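PDB 3EHC: SnoaL-like polyketide cyclase from Agrobacterium tumefaciens str. C58, which is of unknown function but probably acts as a SnoaL-like polyketide cyclase with an NTF2-like fold. Local coordinates for residues B[60-64]-B[74-78]; B[5-9]-B[67-72]; B[94-98]-B[122-127]. All blocks are in the same frame, centred on the assembly; numbering follows the deposited sequence.

Interaction 1 of 3, residues B[60-64]-B[74-78]; sequences FEAEI and ARLFF
Phe60 and Phe78 meet as an offset edge-to-face pair, with the edge of Phe78 turned toward the face of Phe60. The ring planes stand 80° apart. CE1 and CZ of Phe78 lie over CD2 and CE2 of Phe60, near the rim of that ring, and the ring centroids are 5.3 Å from each other. In both residues CG is anti to the carbonyl carbon (chi1 -68° in Phe60) and beside the backbone N, which lets the rings converge; Phe60 also packs on Leu13 and Leu16 of helix 5-17. Ala62 and Leu76 pair next, Ala62 CB lying 4.0 Å from Leu76 CD2.

The face with Ile64 and Arg75 ends in a charged pair. Glu63 and Arg75 run alongside each other, and in one of two conformers of Glu63 its OE1 accepts from Arg75 NE at 3.0 Å in a salt bridge. The carboxylate and guanidinium planes are nearly perpendicular, and OE1 is met from above its own plane, 62° out of it. A water bridges OE1 and Arg75 NH2 in that conformer; with a second one present, the grip is probably partial. Arg75 NH1 bonds His101. Ile64 CD1 rests against Arg75 CD at 3.6 Å, and Trp115 of the second subunit packs on Glu63, Ile64 and Arg75.

Between the two segments runs the backbone ladder. Phe77 N bonds Glu61 O, Arg75 N bonds Ile64 O, and Arg75 O receives Glu63 N at 2.7 Å together with a weak bond from Ile64 N. Two consecutive residues thus face one: a classic beta bulge in the antiparallel hairpin of strands 62-67 and 71-80.

Interaction 2 of 3, residues B[5-9]-B[67-72]; sequences LNDIY and SDATRL
Leu72 sends its two methyl groups against the first turns of helix 5-17, and this is where the contact is tight. CD2 sits over the centre of the Tyr9 ring, 3.8 Å from the centroid and 10° off the normal, a CH-pi contact made squarely on the face. CD1 goes instead to the root of the same side chain, 3.6 Å from Tyr9 CB. With CG of Leu72 anti to its own nitrogen (chi1 179°), the fork reaches out across the tyrosine at about a right angle. CD1 also lies 3.3 Å from Asn6 OD1, so that the amide oxygen is flanked by a methyl group as well as by its polar partner.

That partner is Ser67, whose OG donates to Asn6 OD1 at 2.8 Å. The hydroxyl approaches from above the carbonyl plane, 62° out of it, and so does not use a lone pair direction. It is the one hydrogen bond between the two segments.

Leu5 packs as closely, its CD1 lying 3.7 Å from both Thr70 C and Arg71 N of the backbone. The loose side begins beyond, where Ala69 and Thr70 point their side chains away and are exposed. The turn keeps its shape from within: Asp68 OD1 makes an Asx turn through Thr70 N, extended to an Asx motif by Arg71 N from the opposite face of the carboxylate.

The first turn of the helix packs on the turn end of the hairpin. Leu65 of strand 62-67 adjoins Asn6, Tyr9 and Leu72, Tyr104 of strand 96-107 bonds Tyr9 OH, and Val66 of the second subunit packs on Asp68.

Interaction 3 of 3, residues B[94-98]-B[122-127]; sequences RRVQF and AIERQL. With SO4 (sulfate ion), chain G.
Gln126 has CG anti to its carbonyl carbon (chi1 -74°) and an extended chain beyond, which carries its amide from the helix to the backbone of Gln97. There it bonds both backbone polar atoms of that residue. OE1 takes Gln97 N at 2.9 Å, while NE2 gives to Gln97 O at 2.7 Å. Both bonds are nearly straight, and each donor lies in the plane of the carbonyl it meets, on a lone pair. NE2 also donates to Ala122 O, one turn back, from above that carbonyl's plane. Three bonds thus fix the rotation of the amide, since a flipped group would set NE2 against Gln97 N. Gln97 NE2 bonds Asp79; its OE1 stands 3.2 Å from Gln126 OE1 without a bond.

Apolar side chains pack beside this grip. Phe98 takes the crowded position, CG between its nitrogen and carbonyl carbon (chi1 58°), and lies alongside Ile123, whose CD1 sits over one face of the ring toward the rim, 4.2 Å from the centroid. Val96 CG1 touches both Ile123 CG2 and Leu127 CD2, loosely. At the outer end Leu127 CD2 is centred over a face of the Arg94 guanidinium, 3.6 Å from CZ, while Arg94 NE bonds Val91 O.

On the far side of the helix Arg125 NH2 bonds O3 of a sulfate at 3.1 Å, an ion probably from the crystallisation liquor and also held by Asn35 of the second subunit. Nearly antiparallel to strand 96-98 (154°), and pinned by a glutamine that mimics strand pairing, the C-terminal helix packs on the mixed sheet of this SnoaL-like, NTF2-clan protein.

All three contacts reach one mixed sheet at different places. Interaction 1 is the most central, about 9 Å from the chain's centre to its own and with half its residues buried; it joins two neighbouring strands, so backbone bonds dominate. Interactions 2 and 3 lie farther out, at about 15 and 18 Å. Interaction 2 sits at the turn end of the same hairpin, where helix 5-17 packs by methyl-ring contact and one hydroxyl bond; Tyr9 OH reaches Ala74 and Leu76 of interaction 1. Interaction 3, on the opposite side of the chain's centre from interaction 2, uses a side-chain amide on a strand backbone. Phe78 N and Phe98 O, 2.9 Å apart, connect it to interaction 1.

Interaction 1 of 3, residues B[60-64]-B[74-78]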
ATOM      1  N   PHE B  60     -12.633  10.172   2.573  1.00 39.47           N
ATOM      2  CA  PHE B  60     -11.611   9.710   1.653  1.00 38.08           C
ATOM      3  C   PHE B  60     -10.854  10.887   1.046  1.00 38.98           C
ATOM      4  O   PHE B  60     -11.439  11.808   0.492  1.00 40.19           O
ATOM      5  CB  PHE B  60     -12.264   8.876   0.560  1.00 38.18           C
ATOM      6  CG  PHE B  60     -12.818   7.577   1.041  1.00 33.63           C
ATOM      7  CD1 PHE B  60     -14.098   7.509   1.561  1.00 36.50           C
ATOM      8  CD2 PHE B  60     -12.061   6.420   0.967  1.00 35.74           C
ATOM      9  CE1 PHE B  60     -14.634   6.289   2.005  1.00 39.01           C
ATOM     10  CE2 PHE B  60     -12.583   5.185   1.410  1.00 39.26           C
ATOM     11  CZ  PHE B  60     -13.875   5.120   1.919  1.00 37.10           C
ATOM     12  N   GLU B  61      -9.543  10.828   1.167  1.00 40.35           N
ATOM     13  CA  GLU B  61      -8.662  11.864   0.721  1.00 41.16           C
ATOM     14  C   GLU B  61      -7.351  11.216   0.299  1.00 38.94           C
ATOM     15  O   GLU B  61      -6.710  10.583   1.117  1.00 37.76           O
ATOM     16  CB  GLU B  61      -8.427  12.774   1.918  1.00 45.06           C
ATOM     17  CG  GLU B  61      -7.529  13.973   1.683  1.00 57.06           C
ATOM     18  CD  GLU B  61      -8.294  15.268   1.665  1.00 65.33           C
ATOM     19  OE1 GLU B  61      -9.356  15.361   2.335  1.00 71.91           O
ATOM     20  OE2 GLU B  61      -7.820  16.191   0.976  1.00 68.30           O
ATOM     21  N   ALA B  62      -6.960  11.385  -0.966  1.00 38.61           N
ATOM     22  CA  ALA B  62      -5.714  10.843  -1.503  1.00 38.28           C
ATOM     23  C   ALA B  62      -4.551  11.810  -1.254  1.00 37.23           C
ATOM     24  O   ALA B  62      -4.628  12.957  -1.628  1.00 39.14           O
ATOM     25  CB  ALA B  62      -5.872  10.579  -2.996  1.00 36.26           C
ATOM     26  N   GLU B  63      -3.502  11.324  -0.592  0.50 36.22           N
ATOM     27  CA  GLU B  63      -2.252  12.071  -0.430  0.50 35.34           C
ATOM     28  C   GLU B  63      -1.419  11.975  -1.706  0.50 33.61           C
ATOM     29  O   GLU B  63      -0.934  12.983  -2.214  0.50 35.42           O
ATOM     30  CB  GLU B  63      -1.442  11.537   0.769  0.50 35.86           C
ATOM     31  CG  GLU B  63      -0.075  12.231   0.990  0.50 34.71           C
ATOM     32  CD  GLU B  63       0.755  11.610   2.092  0.50 35.40           C
ATOM     33  OE1 GLU B  63       0.181  11.231   3.123  0.50 36.39           O
ATOM     34  OE2 GLU B  63       1.994  11.525   1.941  0.50 39.74           O
ATOM     35  N   ILE B  64      -1.264  10.758  -2.213  1.00 33.18           N
ATOM     36  CA  ILE B  64      -0.431  10.484  -3.398  1.00 33.66           C
ATOM     37  C   ILE B  64      -1.272   9.690  -4.367  1.00 33.59           C
ATOM     38  O   ILE B  64      -1.962   8.777  -3.948  1.00 31.85           O
ATOM     39  CB  ILE B  64       0.873   9.660  -3.126  1.00 35.26           C
ATOM     40  CG1 ILE B  64       1.696  10.245  -1.972  1.00 34.05           C
ATOM     41  CG2 ILE B  64       1.693   9.573  -4.445  1.00 31.77           C
ATOM     42  CD1 ILE B  64       2.730   9.319  -1.401  1.00 33.20           C
ATOM     43  N   ALA B  74      -3.119   4.636  -5.120  1.00 32.09           N
ATOM     44  CA  ALA B  74      -3.431   5.746  -4.199  1.00 32.28           C
ATOM     45  C   ALA B  74      -2.886   5.482  -2.793  1.00 32.08           C
ATOM     46  O   ALA B  74      -3.003   4.372  -2.283  1.00 31.81           O
ATOM     47  CB  ALA B  74      -4.954   5.985  -4.143  1.00 29.58           C
ATOM     48  N   ARG B  75      -2.254   6.495  -2.194  1.00 32.05           N
ATOM     49  CA  ARG B  75      -2.070   6.556  -0.751  1.00 32.00           C
ATOM     50  C   ARG B  75      -3.174   7.459  -0.209  1.00 33.39           C
ATOM     51  O   ARG B  75      -3.180   8.645  -0.472  1.00 33.30           O
ATOM     52  CB  ARG B  75      -0.700   7.097  -0.375  1.00 29.74           C
ATOM     53  CG  ARG B  75      -0.498   7.294   1.107  1.00 29.87           C
ATOM     54  CD  ARG B  75       0.930   7.838   1.299  1.00 34.08           C
ATOM     55  NE  ARG B  75       1.157   8.416   2.608  1.00 31.68           N
ATOM     56  CZ  ARG B  75       1.426   7.691   3.690  1.00 36.66           C
ATOM     57  NH1 ARG B  75       1.528   6.357   3.637  1.00 33.24           N
ATOM     58  NH2 ARG B  75       1.638   8.304   4.814  1.00 34.60           N
ATOM     59  N   LEU B  76      -4.095   6.856   0.538  1.00 35.94           N
ATOM     60  CA  LEU B  76      -5.213   7.517   1.172  1.00 35.82           C
ATOM     61  C   LEU B  76      -4.889   7.632   2.650  1.00 37.38           C
ATOM     62  O   LEU B  76      -4.411   6.663   3.255  1.00 36.16           O
ATOM     63  CB  LEU B  76      -6.464   6.645   1.044  1.00 37.17           C
ATOM     64  CG  LEU B  76      -6.877   6.246  -0.371  1.00 36.37           C
ATOM     65  CD1 LEU B  76      -7.928   5.124  -0.400  1.00 42.74           C
ATOM     66  CD2 LEU B  76      -7.367   7.502  -0.993  1.00 32.26           C
ATOM     67  N   PHE B  77      -5.193   8.798   3.215  1.00 35.17           N
ATOM     68  CA  PHE B  77      -4.991   9.107   4.599  1.00 36.36           C
ATOM     69  C   PHE B  77      -6.363   9.266   5.287  1.00 36.09           C
ATOM     70  O   PHE B  77      -7.259   9.956   4.772  1.00 35.23           O
ATOM     71  CB  PHE B  77      -4.151  10.386   4.723  1.00 39.88           C
ATOM     72  CG  PHE B  77      -4.097  10.917   6.125  1.00 46.67           C
ATOM     73  CD1 PHE B  77      -3.476  10.175   7.122  1.00 47.02           C
ATOM     74  CD2 PHE B  77      -4.718  12.129   6.461  1.00 51.57           C
ATOM     75  CE1 PHE B  77      -3.436  10.618   8.419  1.00 46.41           C
ATOM     76  CE2 PHE B  77      -4.681  12.597   7.785  1.00 51.75           C
ATOM     77  CZ  PHE B  77      -4.044  11.834   8.764  1.00 49.90           C
ATOM     78  N   PHE B  78      -6.520   8.565   6.413  1.00 35.35           N
ATOM     79  CA  PHE B  78      -7.744   8.601   7.216  1.00 34.21           C
ATOM     80  C   PHE B  78      -7.466   9.140   8.591  1.00 34.03           C
ATOM     81  O   PHE B  78      -6.448   8.823   9.203  1.00 35.23           O
ATOM     82  CB  PHE B  78      -8.347   7.208   7.351  1.00 32.82           C
ATOM     83  CG  PHE B  78      -8.804   6.628   6.059  1.00 32.85           C
ATOM     84  CD1 PHE B  78     -10.066   6.921   5.562  1.00 34.96           C
ATOM     85  CD2 PHE B  78      -7.962   5.756   5.329  1.00 38.17           C
ATOM     86  CE1 PHE B  78     -10.489   6.377   4.348  1.00 34.14           C
ATOM     87  CE2 PHE B  78      -8.367   5.190   4.147  1.00 30.51           C
ATOM     88  CZ  PHE B  78      -9.624   5.490   3.643  1.00 37.03           C
TER
HETATM   89  O   HOH W   1      -8.703   8.605   2.834  1.00 39.68           O
HETATM   90  O   HOH W   2       1.253  11.374   5.812  1.00 43.64           O

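Interaction 2 of 3, residues B[5-9]-B[67-72]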
ATOM      1  N   LEU B   5      -7.626   8.830 -15.626  1.00 39.60           N
ATOM      2  CA  LEU B   5      -7.962   7.982 -14.486  1.00 38.76           C
ATOM      3  C   LEU B   5      -7.949   8.777 -13.194  1.00 37.46           C
ATOM      4  O   LEU B   5      -8.765   8.536 -12.324  1.00 37.09           O
ATOM      5  CB  LEU B   5      -7.028   6.789 -14.384  1.00 38.02           C
ATOM      6  CG  LEU B   5      -7.360   5.647 -15.334  1.00 40.12           C
ATOM      7  CD1 LEU B   5      -6.556   4.418 -14.860  1.00 32.78           C
ATOM      8  CD2 LEU B   5      -8.871   5.343 -15.407  1.00 33.66           C
ATOM      9  N   ASN B   6      -7.022   9.718 -13.072  1.00 37.83           N
ATOM     10  CA  ASN B   6      -6.954  10.569 -11.868  1.00 38.66           C
ATOM     11  C   ASN B   6      -8.268  11.334 -11.615  1.00 38.68           C
ATOM     12  O   ASN B   6      -8.767  11.375 -10.475  1.00 37.45           O
ATOM     13  CB  ASN B   6      -5.779  11.556 -11.898  1.00 38.33           C
ATOM     14  CG  ASN B   6      -4.484  10.983 -11.313  1.00 47.19           C
ATOM     15  OD1 ASN B   6      -4.348   9.790 -11.037  1.00 54.76           O
ATOM     16  ND2 ASN B   6      -3.508  11.856 -11.146  1.00 53.83           N
ATOM     17  N   ASP B   7      -8.835  11.906 -12.682  1.00 36.98           N
ATOM     18  CA  ASP B   7     -10.087  12.628 -12.591  1.00 36.80           C
ATOM     19  C   ASP B   7     -11.241  11.719 -12.228  1.00 35.93           C
ATOM     20  O   ASP B   7     -12.034  12.083 -11.367  1.00 34.33           O
ATOM     21  CB  ASP B   7     -10.383  13.369 -13.887  1.00 36.44           C
ATOM     22  CG  ASP B   7      -9.397  14.466 -14.155  1.00 35.80           C
ATOM     23  OD1 ASP B   7      -9.035  15.189 -13.220  1.00 33.86           O
ATOM     24  OD2 ASP B   7      -8.988  14.619 -15.310  1.00 42.60           O
ATOM     25  N   ILE B   8     -11.332  10.558 -12.896  1.00 35.92           N
ATOM     26  CA  ILE B   8     -12.372   9.545 -12.625  1.00 35.55           C
ATOM     27  C   ILE B   8     -12.296   9.116 -11.129  1.00 36.84           C
ATOM     28  O   ILE B   8     -13.311   9.086 -10.425  1.00 35.59           O
ATOM     29  CB  ILE B   8     -12.247   8.329 -13.579  1.00 35.09           C
ATOM     30  CG1 ILE B   8     -12.322   8.791 -15.047  1.00 33.87           C
ATOM     31  CG2 ILE B   8     -13.328   7.327 -13.286  1.00 32.19           C
ATOM     32  CD1 ILE B   8     -11.845   7.790 -16.067  1.00 33.32           C
ATOM     33  N   TYR B   9     -11.074   8.853 -10.659  1.00 36.64           N
ATOM     34  CA  TYR B   9     -10.844   8.428  -9.303  1.00 35.42           C
ATOM     35  C   TYR B   9     -11.259   9.470  -8.264  1.00 35.60           C
ATOM     36  O   TYR B   9     -11.907   9.122  -7.282  1.00 36.80           O
ATOM     37  CB  TYR B   9      -9.372   8.060  -9.096  1.00 35.89           C
ATOM     38  CG  TYR B   9      -9.126   7.437  -7.747  1.00 33.65           C
ATOM     39  CD1 TYR B   9      -9.736   6.229  -7.407  1.00 32.16           C
ATOM     40  CD2 TYR B   9      -8.285   8.043  -6.803  1.00 35.41           C
ATOM     41  CE1 TYR B   9      -9.527   5.643  -6.169  1.00 34.50           C
ATOM     42  CE2 TYR B   9      -8.071   7.458  -5.550  1.00 32.64           C
ATOM     43  CZ  TYR B   9      -8.696   6.246  -5.249  1.00 34.45           C
ATOM     44  OH  TYR B   9      -8.503   5.620  -4.040  1.00 33.66           O
ATOM     45  N   SER B  67      -0.597   7.078 -11.640  1.00 33.50           N
ATOM     46  CA  SER B  67      -1.407   6.356 -12.614  1.00 33.98           C
ATOM     47  C   SER B  67      -0.837   6.357 -14.024  1.00 34.51           C
ATOM     48  O   SER B  67      -0.041   7.228 -14.424  1.00 33.66           O
ATOM     49  CB  SER B  67      -2.848   6.890 -12.620  1.00 34.27           C
ATOM     50  OG  SER B  67      -2.886   8.268 -12.936  1.00 35.02           O
ATOM     51  N   ASP B  68      -1.276   5.362 -14.785  1.00 36.35           N
ATOM     52  CA  ASP B  68      -0.983   5.298 -16.217  1.00 37.76           C
ATOM     53  C   ASP B  68      -2.298   5.087 -16.987  1.00 38.93           C
ATOM     54  O   ASP B  68      -3.356   5.535 -16.540  1.00 39.22           O
ATOM     55  CB  ASP B  68       0.107   4.262 -16.528  1.00 36.84           C
ATOM     56  CG  ASP B  68      -0.238   2.858 -16.053  1.00 38.38           C
ATOM     57  OD1 ASP B  68      -1.435   2.502 -16.041  1.00 37.64           O
ATOM     58  OD2 ASP B  68       0.706   2.106 -15.695  1.00 41.46           O
ATOM     59  N   ALA B  69      -2.244   4.431 -18.133  1.00 40.67           N
ATOM     60  CA  ALA B  69      -3.436   4.304 -18.952  1.00 41.60           C
ATOM     61  C   ALA B  69      -4.482   3.407 -18.281  1.00 42.13           C
ATOM     62  O   ALA B  69      -5.680   3.690 -18.385  1.00 42.69           O
ATOM     63  CB  ALA B  69      -3.084   3.784 -20.344  1.00 40.68           C
ATOM     64  N   THR B  70      -4.039   2.344 -17.602  1.00 41.87           N
ATOM     65  CA  THR B  70      -4.966   1.322 -17.104  1.00 40.80           C
ATOM     66  C   THR B  70      -4.993   1.178 -15.600  1.00 40.40           C
ATOM     67  O   THR B  70      -5.907   0.550 -15.074  1.00 38.82           O
ATOM     68  CB  THR B  70      -4.701  -0.074 -17.761  1.00 42.00           C
ATOM     69  OG1 THR B  70      -3.412  -0.571 -17.378  1.00 46.13           O
ATOM     70  CG2 THR B  70      -4.812   0.020 -19.308  1.00 40.75           C
ATOM     71  N   ARG B  71      -4.019   1.749 -14.898  1.00 39.48           N
ATOM     72  CA  ARG B  71      -3.897   1.485 -13.469  1.00 39.66           C
ATOM     73  C   ARG B  71      -3.700   2.752 -12.652  1.00 36.80           C
ATOM     74  O   ARG B  71      -3.139   3.731 -13.133  1.00 34.38           O
ATOM     75  CB  ARG B  71      -2.743   0.522 -13.229  1.00 39.89           C
ATOM     76  CG  ARG B  71      -2.887  -0.843 -13.890  1.00 43.57           C
ATOM     77  CD  ARG B  71      -1.690  -1.734 -13.544  1.00 49.38           C
ATOM     78  NE  ARG B  71      -2.104  -3.022 -12.971  1.00 55.28           N
ATOM     79  CZ  ARG B  71      -2.101  -4.193 -13.618  1.00 56.58           C
ATOM     80  NH1 ARG B  71      -1.694  -4.274 -14.889  1.00 58.25           N
ATOM     81  NH2 ARG B  71      -2.524  -5.295 -12.992  1.00 59.77           N
ATOM     82  N   LEU B  72      -4.174   2.714 -11.411  1.00 35.62           N
ATOM     83  CA  LEU B  72      -3.965   3.826 -10.464  1.00 35.51           C
ATOM     84  C   LEU B  72      -3.588   3.255  -9.097  1.00 34.49           C
ATOM     85  O   LEU B  72      -4.171   2.255  -8.653  1.00 32.32           O
ATOM     86  CB  LEU B  72      -5.201   4.757 -10.378  1.00 33.00           C
ATOM     87  CG  LEU B  72      -5.171   5.959  -9.419  1.00 35.72           C
ATOM     88  CD1 LEU B  72      -5.967   7.114  -9.953  1.00 29.07           C
ATOM     89  CD2 LEU B  72      -5.686   5.553  -7.996  1.00 29.54           C
TER

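Interaction 3 of 3, residues B[94-98]-B[122-127]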
ATOM      1  N   ARG B  94     -12.429   5.935  19.730  1.00 34.49           N
ATOM      2  CA  ARG B  94     -11.265   6.817  19.723  1.00 33.87           C
ATOM      3  C   ARG B  94     -10.902   7.204  18.289  1.00 33.53           C
ATOM      4  O   ARG B  94     -10.971   6.395  17.352  1.00 32.71           O
ATOM      5  CB  ARG B  94     -10.082   6.181  20.427  1.00 33.96           C
ATOM      6  CG  ARG B  94     -10.176   6.249  21.931  1.00 36.03           C
ATOM      7  CD  ARG B  94      -9.126   5.367  22.534  1.00 39.83           C
ATOM      8  NE  ARG B  94      -9.468   3.984  22.302  1.00 36.85           N
ATOM      9  CZ  ARG B  94      -8.724   2.949  22.653  1.00 35.30           C
ATOM     10  NH1 ARG B  94      -7.569   3.094  23.277  1.00 32.81           N
ATOM     11  NH2 ARG B  94      -9.172   1.740  22.388  1.00 36.54           N
ATOM     12  N   ARG B  95     -10.481   8.451  18.147  1.00 33.99           N
ATOM     13  CA  ARG B  95      -9.990   8.973  16.880  1.00 34.11           C
ATOM     14  C   ARG B  95      -8.593   8.446  16.546  1.00 34.47           C
ATOM     15  O   ARG B  95      -7.677   8.506  17.383  1.00 35.37           O
ATOM     16  CB  ARG B  95      -9.936  10.504  16.920  1.00 33.34           C
ATOM     17  CG  ARG B  95      -9.338  11.121  15.652  1.00 36.74           C
ATOM     18  CD  ARG B  95      -9.561  12.621  15.594  1.00 35.49           C
ATOM     19  NE  ARG B  95     -10.923  12.853  15.110  1.00 45.26           N
ATOM     20  CZ  ARG B  95     -11.257  13.459  13.966  1.00 49.02           C
ATOM     21  NH1 ARG B  95     -10.311  13.958  13.174  1.00 51.02           N
ATOM     22  NH2 ARG B  95     -12.552  13.614  13.622  1.00 45.10           N
ATOM     23  N   VAL B  96      -8.418   7.940  15.325  1.00 34.87           N
ATOM     24  CA  VAL B  96      -7.160   7.319  14.931  1.00 33.05           C
ATOM     25  C   VAL B  96      -6.835   7.751  13.517  1.00 34.09           C
ATOM     26  O   VAL B  96      -7.716   8.081  12.748  1.00 33.88           O
ATOM     27  CB  VAL B  96      -7.203   5.753  15.046  1.00 35.78           C
ATOM     28  CG1 VAL B  96      -7.220   5.265  16.558  1.00 29.99           C
ATOM     29  CG2 VAL B  96      -8.375   5.179  14.255  1.00 30.26           C
ATOM     30  N   GLN B  97      -5.543   7.808  13.205  1.00 35.14           N
ATOM     31  CA  GLN B  97      -5.063   8.149  11.881  1.00 35.47           C
ATOM     32  C   GLN B  97      -4.306   6.948  11.300  1.00 35.38           C
ATOM     33  O   GLN B  97      -3.470   6.339  11.962  1.00 37.30           O
ATOM     34  CB  GLN B  97      -4.139   9.366  11.884  1.00 35.97           C
ATOM     35  CG  GLN B  97      -4.780  10.663  12.315  1.00 33.24           C
ATOM     36  CD  GLN B  97      -4.862  10.737  13.810  1.00 35.99           C
ATOM     37  OE1 GLN B  97      -3.936  10.321  14.482  1.00 39.99           O
ATOM     38  NE2 GLN B  97      -5.981  11.231  14.344  1.00 30.79           N
ATOM     39  N   PHE B  98      -4.626   6.598  10.076  1.00 34.58           N
ATOM     40  CA  PHE B  98      -3.935   5.517   9.401  1.00 35.23           C
ATOM     41  C   PHE B  98      -4.082   5.681   7.907  1.00 35.31           C
ATOM     42  O   PHE B  98      -5.006   6.326   7.430  1.00 33.32           O
ATOM     43  CB  PHE B  98      -4.526   4.166   9.812  1.00 36.36           C
ATOM     44  CG  PHE B  98      -5.995   4.038   9.537  1.00 34.50           C
ATOM     45  CD1 PHE B  98      -6.922   4.481  10.455  1.00 34.58           C
ATOM     46  CD2 PHE B  98      -6.449   3.460   8.372  1.00 36.04           C
ATOM     47  CE1 PHE B  98      -8.261   4.386  10.205  1.00 35.28           C
ATOM     48  CE2 PHE B  98      -7.791   3.351   8.130  1.00 36.67           C
ATOM     49  CZ  PHE B  98      -8.703   3.815   9.047  1.00 35.20           C
ATOM     50  N   ALA B 122      -0.122   1.172  12.574  1.00 34.52           N
ATOM     51  CA  ALA B 122      -0.346   2.575  12.977  1.00 33.91           C
ATOM     52  C   ALA B 122      -1.452   2.655  14.018  1.00 34.03           C
ATOM     53  O   ALA B 122      -1.332   3.365  15.015  1.00 34.35           O
ATOM     54  CB  ALA B 122      -0.684   3.460  11.726  1.00 29.39           C
ATOM     55  N   ILE B 123      -2.516   1.883  13.800  1.00 33.20           N
ATOM     56  CA  ILE B 123      -3.635   1.850  14.739  1.00 34.74           C
ATOM     57  C   ILE B 123      -3.223   1.189  16.071  1.00 33.99           C
ATOM     58  O   ILE B 123      -3.561   1.682  17.137  1.00 33.65           O
ATOM     59  CB  ILE B 123      -4.901   1.137  14.160  1.00 35.29           C
ATOM     60  CG1 ILE B 123      -5.311   1.732  12.811  1.00 34.10           C
ATOM     61  CG2 ILE B 123      -6.138   1.231  15.192  1.00 28.56           C
ATOM     62  CD1 ILE B 123      -6.523   0.951  12.134  1.00 34.79           C
ATOM     63  N   GLU B 124      -2.524   0.060  15.990  1.00 33.97           N
ATOM     64  CA  GLU B 124      -2.017  -0.646  17.169  1.00 35.53           C
ATOM     65  C   GLU B 124      -1.198   0.257  18.074  1.00 35.77           C
ATOM     66  O   GLU B 124      -1.383   0.266  19.304  1.00 35.69           O
ATOM     67  CB  GLU B 124      -1.223  -1.889  16.724  1.00 34.12           C
ATOM     68  CG  GLU B 124      -2.102  -3.021  16.220  1.00 31.60           C
ATOM     69  CD  GLU B 124      -1.321  -4.189  15.522  1.00 38.54           C
ATOM     70  OE1 GLU B 124      -0.103  -4.067  15.225  1.00 45.70           O
ATOM     71  OE2 GLU B 124      -1.928  -5.246  15.277  1.00 42.41           O
ATOM     72  N   ARG B 125      -0.290   0.996  17.453  1.00 37.48           N
ATOM     73  CA  ARG B 125       0.513   1.960  18.163  1.00 38.41           C
ATOM     74  C   ARG B 125      -0.265   3.038  18.863  1.00 36.97           C
ATOM     75  O   ARG B 125       0.121   3.438  19.934  1.00 36.08           O
ATOM     76  CB  ARG B 125       1.490   2.622  17.205  1.00 38.40           C
ATOM     77  CG  ARG B 125       2.616   1.723  16.935  1.00 52.26           C
ATOM     78  CD  ARG B 125       3.616   2.364  16.046  1.00 63.53           C
ATOM     79  NE  ARG B 125       4.518   1.341  15.526  1.00 64.46           N
ATOM     80  CZ  ARG B 125       5.166   1.442  14.374  1.00 68.01           C
ATOM     81  NH1 ARG B 125       4.994   2.524  13.609  1.00 64.62           N
ATOM     82  NH2 ARG B 125       5.979   0.453  13.986  1.00 70.04           N
ATOM     83  N   GLN B 126      -1.331   3.527  18.238  1.00 37.50           N
ATOM     84  CA  GLN B 126      -2.165   4.557  18.834  1.00 37.65           C
ATOM     85  C   GLN B 126      -2.976   4.080  20.037  1.00 38.47           C
ATOM     86  O   GLN B 126      -3.260   4.863  20.921  1.00 39.59           O
ATOM     87  CB  GLN B 126      -3.083   5.157  17.781  1.00 38.17           C
ATOM     88  CG  GLN B 126      -2.336   6.060  16.865  1.00 35.60           C
ATOM     89  CD  GLN B 126      -3.089   6.407  15.593  1.00 40.51           C
ATOM     90  OE1 GLN B 126      -3.971   7.285  15.580  1.00 40.77           O
ATOM     91  NE2 GLN B 126      -2.701   5.764  14.502  1.00 42.27           N
ATOM     92  N   LEU B 127      -3.336   2.795  20.057  1.00 38.65           N
ATOM     93  CA  LEU B 127      -4.062   2.206  21.166  1.00 37.59           C
ATOM     94  C   LEU B 127      -3.128   1.668  22.252  1.00 38.05           C
ATOM     95  O   LEU B 127      -3.566   1.395  23.375  1.00 37.72           O
ATOM     96  CB  LEU B 127      -4.955   1.038  20.677  1.00 37.31           C
ATOM     97  CG  LEU B 127      -5.933   1.267  19.535  1.00 35.04           C
ATOM     98  CD1 LEU B 127      -6.842   0.054  19.398  1.00 32.93           C
ATOM     99  CD2 LEU B 127      -6.720   2.566  19.708  1.00 32.03           C
TER
HETATM  100  S   SO4 G 130       7.551   2.340  10.458  1.00 93.71           S
HETATM  101  O1  SO4 G 130       8.313   3.397  11.152  1.00 91.51           O
HETATM  102  O2  SO4 G 130       6.202   2.821  10.133  1.00 91.91           O
HETATM  103  O3  SO4 G 130       7.428   1.142  11.289  1.00 93.24           O
HETATM  104  O4  SO4 G 130       8.259   1.957   9.235  1.00 90.03           O